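Local coordinates for protein esterase (PDB 3D7R) that probably hydrolyses carboxylic ester bonds as a member of the alpha/beta hydrolase family, although its natural substrate is not established, at residues S159-H163 with Q164-V168; L196-I199 with S200-L203; L239-D243 with K244-P248. All coordinates share one frame; numbering follows the deposited sequence.

The three contacts follow one another along the chain, and all belong to the alpha/beta hydrolase fold. Contact 1 turns the chain from helix 143-161 into strand 166-171, and contact 2 leaves the neighbouring, parallel strand 195-199. Their centres are about 20 Å apart, yet they meet in the sheet, where Val167 CG1 packs on Tyr197 CD2 at 3.6 Å. Contact 3, between helix 225-236 and strand 259-264, has its centre about 15 Å from that of contact 2, which it touches, and about 27 Å from that of contact 1. Contact 1 thus enters the sheet at the start of a strand, whereas contacts 2 and 3 meet beyond its carboxyl end, where this fold usually builds its active site.

Contact 1. Residues S159-H163 with Q164-V168; sequences SEVGH and QNVVV
Gly162 and His163 offer their carbonyls to Asn165 and Val166 in two successive three-residue steps, which wind the chain through a short 3-10 turn. Asn165 N donates to Gly162 O at 3.1 Å, and Val166 N donates to His163 O at the same length; in both bonds the donor stands above the carbonyl plane. Gly162 is the first residue to leave helical geometry, and its phi of 86° is easily adopted by a residue without a side chain.

A third bond comes from the asparagine side chain. Asn165 ND2 reaches Val161 O at 2.8 Å, almost straight at the hydrogen (172°) and with the acceptor in the plane of the amide. A short polar side chain suits this place, because it meets the carbonyl of Val161, just before Gly162 departs from helical geometry, while fixing the rotation of its own amide. Asn165 CB rests on Val161 CG2 at 3.7 Å. Val161 CG2 also meets Val166 CG2 at 3.9 Å, which joins the helix side of the turn to the buried first residue of the strand.

Gln164 folds back over the outside of the turn. The bend at chi2 (-84°) returns its amide to the glycine, with Gln164 CD 4.1 Å from Gly162 CA. The amide plane is nearly perpendicular to the His163 imidazole, and Gln164 N lies over one face of that ring.

This is the helix-to-strand half of a beta-alpha-beta unit. Val166 and His163 lean on Tyr154 of helix 143-161, Val167 packs against Tyr197 of strand 195-199, and Val168 packs on Ala178 and Val182 of helix 173-187.

Contact 2. Residues L196-I199 with S200-L203; sequences LYLI and SPIL
Leu198 meets Pro201 and Leu203 where strand 195-199, a parallel inner strand of the alpha/beta hydrolase sheet, runs out into a loop. This carboxyl-terminal edge of the sheet is where enzymes of the fold generally carry their active-site loops. Leu196 starts the segment in the core, a branched apolar residue lying on Val168 of the adjacent strand and on helix 173-187. Tyr197 is buried, yet its ring stacks with that of Tyr260 and its OH is hydrogen-bonded to Ser317 OG, so an aromatic residue with a polar end fits.

At Leu198 the local contact begins. Leu198 CB touches Pro201 CG at 3.8 Å, and the leucine side chain crosses the compact proline ring at about a right angle. With CG beside the backbone N (chi1 -55°), the leucine also brings Leu198 CD1 to 4.4 Å from Leu203 CD2, a looser approach. Phe276 of helix 270-282 touches both leucines, and Met273 of the same helix covers Pro201 and Leu203, so that Leu198, Pro201 and Leu203 lie against one helix.

Ile199 closes the strand, and its beta-branched side chain packs on Asp171 and Pro300. Next, Ser200 takes a left-handed backbone conformation, with phi 45°, and turns the chain aside. Its small hydroxyl is buried but satisfied, being hydrogen-bonded to Glu267 OE2 and to Asp298 N. Proline suits the next position because its compact ring gives Leu198 and Met273 an apolar surface; at the foot of that ring, Pro201 CD sits 3.4 Å from Ile199 C.

Contact 3. Residues L239-D243 with K244-P248; sequences LPLTD and KRISP
Asp243 holds Arg245 with its carboxylate, and Ile246 and Ser247 with its backbone carbonyl. Asp243 OD2 takes Arg245 N at 2.8 Å through the anti lone pair, the carboxylate lying beside its own carbonyl carbon with CG opposite the backbone N (chi1 -174°). The backbone Asp243 O accepts twice, from Ile246 N and from Ser247 N, each at 2.9 Å; the second donor comes nearly head-on to the carbonyl. Aspartate suits this place because its short acidic side chain can take the backbone N-H two residues on, which makes an Asx turn. This follows directly on a type I turn from Pro240 to Asp243, within the connection between helix 225-236 and strand 259-264 of the hydrolase fold. A water links Asp243 OD2 to Lys244 NZ, while Arg245 NH2 pairs with Asp144.

Ile246 points back over residues 239-241. Ile246 CD1 lies 3.3 Å from Pro240 O. The same methyl, Ile246 CD1, is 3.8 Å from Leu239 CB. The branched side chain thus covers several residues and continues onto Met232 and Ala236. Beyond it, the Ser247 hydroxyl (OG) donates to Leu241 O at 2.7 Å and accepts from Ala205 N.

Contact 1. Residues S159-H163 with Q164-V168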
# COMPACT_ATOMS: atom_id res chain seq x y z
N SER A 159 -0.69 -11.09 18.41
CA SER A 159 -0.49 -12.11 19.43
C SER A 159 0.93 -11.98 19.98
O SER A 159 1.19 -12.34 21.14
CB SER A 159 -0.73 -13.51 18.85
OG SER A 159 0.39 -13.90 18.05
N GLU A 160 1.83 -11.44 19.17
CA GLU A 160 3.22 -11.27 19.60
C GLU A 160 3.43 -10.06 20.52
O GLU A 160 4.08 -10.16 21.56
CB GLU A 160 4.16 -11.20 18.38
CG GLU A 160 4.30 -12.52 17.65
CD GLU A 160 5.09 -12.39 16.37
OE1 GLU A 160 5.90 -11.43 16.25
OE2 GLU A 160 4.91 -13.24 15.49
N VAL A 161 2.89 -8.90 20.16
CA VAL A 161 3.28 -7.68 20.85
C VAL A 161 2.12 -6.81 21.31
O VAL A 161 2.35 -5.76 21.93
CB VAL A 161 4.26 -6.83 20.00
CG1 VAL A 161 5.59 -7.61 19.75
CG2 VAL A 161 3.60 -6.39 18.67
N GLY A 162 0.90 -7.25 21.02
CA GLY A 162 -0.31 -6.47 21.32
C GLY A 162 -0.62 -5.48 20.21
O GLY A 162 0.29 -5.00 19.55
N HIS A 163 -1.91 -5.17 20.02
CA HIS A 163 -2.36 -4.30 18.92
C HIS A 163 -1.81 -2.87 19.01
O HIS A 163 -1.59 -2.22 17.99
CB HIS A 163 -3.89 -4.27 18.86
CG HIS A 163 -4.54 -3.41 19.90
ND1 HIS A 163 -4.56 -3.74 21.24
CD2 HIS A 163 -5.19 -2.23 19.80
CE1 HIS A 163 -5.19 -2.79 21.92
NE2 HIS A 163 -5.58 -1.87 21.07
N GLN A 164 -1.58 -2.40 20.23
CA GLN A 164 -1.05 -1.06 20.46
C GLN A 164 0.40 -0.92 19.94
O GLN A 164 0.91 0.19 19.77
CB GLN A 164 -1.15 -0.71 21.96
CG GLN A 164 -0.15 -1.46 22.88
CD GLN A 164 -0.59 -2.88 23.34
OE1 GLN A 164 -1.64 -3.42 22.93
NE2 GLN A 164 0.21 -3.47 24.22
N ASN A 165 1.05 -2.04 19.64
CA ASN A 165 2.44 -2.05 19.19
C ASN A 165 2.54 -2.44 17.70
O ASN A 165 3.62 -2.76 17.19
CB ASN A 165 3.27 -2.98 20.08
CG ASN A 165 3.49 -2.41 21.46
OD1 ASN A 165 3.83 -1.25 21.59
ND2 ASN A 165 3.29 -3.23 22.50
N VAL A 166 1.40 -2.40 17.02
CA VAL A 166 1.35 -2.70 15.60
C VAL A 166 0.85 -1.46 14.86
O VAL A 166 -0.14 -0.83 15.26
CB VAL A 166 0.44 -3.92 15.30
CG1 VAL A 166 0.39 -4.19 13.79
CG2 VAL A 166 0.96 -5.16 16.04
N VAL A 167 1.56 -1.11 13.79
CA VAL A 167 1.15 -0.04 12.90
C VAL A 167 0.89 -0.71 11.56
O VAL A 167 1.60 -1.66 11.19
CB VAL A 167 2.26 1.04 12.81
CG1 VAL A 167 2.07 1.98 11.62
CG2 VAL A 167 2.39 1.85 14.16
N VAL A 168 -0.12 -0.25 10.83
CA VAL A 168 -0.40 -0.78 9.48
C VAL A 168 0.01 0.29 8.46
O VAL A 168 -0.24 1.47 8.68
CB VAL A 168 -1.88 -1.23 9.30
CG1 VAL A 168 -2.14 -1.71 7.85
CG2 VAL A 168 -2.24 -2.36 10.30

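Contact 2. Residues L196-I199 with S200-L203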
# COMPACT_ATOMS: atom_id res chain seq x y z
N LEU A 196 -2.28 4.19 11.30
CA LEU A 196 -2.43 3.72 9.91
C LEU A 196 -1.72 4.67 8.94
O LEU A 196 -1.99 5.88 8.95
CB LEU A 196 -3.91 3.60 9.51
CG LEU A 196 -4.23 3.27 8.04
CD1 LEU A 196 -3.59 1.92 7.64
CD2 LEU A 196 -5.76 3.25 7.83
N TYR A 197 -0.80 4.13 8.13
CA TYR A 197 -0.01 4.96 7.19
C TYR A 197 -0.42 4.62 5.77
O TYR A 197 -0.48 3.44 5.41
CB TYR A 197 1.50 4.74 7.39
CG TYR A 197 2.06 5.53 8.54
CD1 TYR A 197 2.75 6.73 8.33
CD2 TYR A 197 1.87 5.10 9.86
CE1 TYR A 197 3.23 7.49 9.42
CE2 TYR A 197 2.36 5.83 10.95
CZ TYR A 197 3.03 7.02 10.72
OH TYR A 197 3.48 7.74 11.80
N LEU A 198 -0.71 5.65 4.97
CA LEU A 198 -1.13 5.46 3.59
C LEU A 198 -0.20 6.22 2.67
O LEU A 198 -0.06 7.44 2.80
CB LEU A 198 -2.57 5.96 3.40
CG LEU A 198 -3.67 5.40 4.31
CD1 LEU A 198 -5.05 5.97 3.91
CD2 LEU A 198 -3.71 3.87 4.26
N ILE A 199 0.46 5.51 1.75
CA ILE A 199 1.35 6.16 0.78
C ILE A 199 0.73 6.09 -0.62
O ILE A 199 0.57 5.00 -1.20
CB ILE A 199 2.79 5.54 0.78
CG1 ILE A 199 3.43 5.60 2.18
CG2 ILE A 199 3.69 6.20 -0.29
CD1 ILE A 199 4.58 4.60 2.40
N SER A 200 0.37 7.24 -1.18
CA SER A 200 -0.29 7.28 -2.49
C SER A 200 -1.41 6.23 -2.61
O SER A 200 -1.42 5.46 -3.59
CB SER A 200 0.74 7.07 -3.62
OG SER A 200 1.60 8.18 -3.72
N PRO A 201 -2.35 6.20 -1.64
CA PRO A 201 -3.37 5.15 -1.67
C PRO A 201 -4.28 5.35 -2.88
O PRO A 201 -4.58 6.50 -3.22
CB PRO A 201 -4.17 5.37 -0.37
CG PRO A 201 -3.97 6.81 -0.01
CD PRO A 201 -2.55 7.15 -0.51
N ILE A 202 -4.70 4.26 -3.51
CA ILE A 202 -5.69 4.34 -4.57
C ILE A 202 -7.06 4.16 -3.89
O ILE A 202 -7.60 3.06 -3.82
CB ILE A 202 -5.44 3.28 -5.69
CG1 ILE A 202 -4.06 3.48 -6.34
CG2 ILE A 202 -6.53 3.33 -6.77
CD1 ILE A 202 -3.63 2.25 -7.19
N LEU A 203 -7.58 5.26 -3.35
CA LEU A 203 -8.77 5.23 -2.51
C LEU A 203 -10.08 4.87 -3.21
O LEU A 203 -11.00 4.33 -2.59
CB LEU A 203 -8.91 6.56 -1.76
CG LEU A 203 -7.71 6.79 -0.80
CD1 LEU A 203 -7.61 8.23 -0.35
CD2 LEU A 203 -7.78 5.84 0.40

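Contact 3. Residues L239-D243 with K244-P248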
# COMPACT_ATOMS: atom_id res chain seq x y z
N LEU A 239 -17.68 -8.33 -7.69
CA LEU A 239 -18.07 -7.19 -6.85
C LEU A 239 -17.88 -5.89 -7.62
O LEU A 239 -16.89 -5.75 -8.34
CB LEU A 239 -17.27 -7.12 -5.55
CG LEU A 239 -17.54 -8.13 -4.44
CD1 LEU A 239 -16.53 -7.91 -3.32
CD2 LEU A 239 -18.98 -8.01 -3.89
N PRO A 240 -18.82 -4.93 -7.46
CA PRO A 240 -18.63 -3.62 -8.11
C PRO A 240 -17.39 -2.91 -7.56
O PRO A 240 -17.10 -3.02 -6.35
CB PRO A 240 -19.88 -2.84 -7.70
CG PRO A 240 -20.85 -3.84 -7.19
CD PRO A 240 -20.06 -5.00 -6.68
N LEU A 241 -16.68 -2.19 -8.42
CA LEU A 241 -15.49 -1.44 -7.99
C LEU A 241 -15.79 -0.42 -6.89
O LEU A 241 -14.89 -0.01 -6.14
CB LEU A 241 -14.81 -0.74 -9.20
CG LEU A 241 -14.17 -1.69 -10.24
CD1 LEU A 241 -13.38 -0.91 -11.29
CD2 LEU A 241 -13.30 -2.73 -9.58
N THR A 242 -17.06 -0.02 -6.79
CA THR A 242 -17.47 0.96 -5.77
C THR A 242 -17.69 0.34 -4.37
O THR A 242 -17.85 1.08 -3.39
CB THR A 242 -18.75 1.71 -6.18
OG1 THR A 242 -19.77 0.75 -6.44
CG2 THR A 242 -18.53 2.55 -7.45
N ASP A 243 -17.74 -1.00 -4.29
CA ASP A 243 -17.81 -1.70 -3.00
C ASP A 243 -16.74 -1.12 -2.09
O ASP A 243 -15.58 -0.97 -2.49
CB ASP A 243 -17.59 -3.21 -3.19
CG ASP A 243 -17.81 -4.01 -1.90
OD1 ASP A 243 -18.70 -4.89 -1.89
OD2 ASP A 243 -17.12 -3.79 -0.89
N LYS A 244 -17.13 -0.78 -0.87
CA LYS A 244 -16.22 -0.16 0.08
C LYS A 244 -14.99 -1.01 0.41
O LYS A 244 -13.97 -0.48 0.83
CB LYS A 244 -16.97 0.21 1.36
CG LYS A 244 -17.53 -0.99 2.18
CD LYS A 244 -18.33 -0.49 3.40
CE LYS A 244 -18.67 -1.63 4.35
NZ LYS A 244 -19.72 -2.50 3.75
N ARG A 245 -15.07 -2.32 0.23
CA ARG A 245 -13.87 -3.13 0.49
C ARG A 245 -12.80 -2.94 -0.60
O ARG A 245 -11.61 -3.13 -0.35
CB ARG A 245 -14.22 -4.62 0.63
CG ARG A 245 -15.29 -4.94 1.69
CD ARG A 245 -15.86 -6.35 1.42
NE ARG A 245 -14.81 -7.31 1.69
CZ ARG A 245 -14.69 -8.53 1.17
NH1 ARG A 245 -15.57 -9.01 0.28
NH2 ARG A 245 -13.67 -9.26 1.55
N ILE A 246 -13.25 -2.56 -1.79
CA ILE A 246 -12.38 -2.31 -2.95
C ILE A 246 -11.95 -0.83 -3.02
O ILE A 246 -10.79 -0.53 -3.28
CB ILE A 246 -13.10 -2.69 -4.25
CG1 ILE A 246 -13.42 -4.19 -4.25
CG2 ILE A 246 -12.24 -2.31 -5.48
CD1 ILE A 246 -14.42 -4.60 -5.27
N SER A 247 -12.91 0.06 -2.78
CA SER A 247 -12.69 1.49 -2.78
C SER A 247 -13.01 2.01 -1.37
O SER A 247 -14.14 2.43 -1.11
CB SER A 247 -13.60 2.15 -3.82
OG SER A 247 -13.19 1.79 -5.13
N PRO A 248 -12.02 1.94 -0.45
CA PRO A 248 -12.21 2.27 0.96
C PRO A 248 -12.56 3.74 1.25
O PRO A 248 -12.97 4.08 2.38
CB PRO A 248 -10.86 1.88 1.58
CG PRO A 248 -9.89 2.01 0.47
CD PRO A 248 -10.64 1.51 -0.72
O HOH W 1 -18.73 -4.13 1.54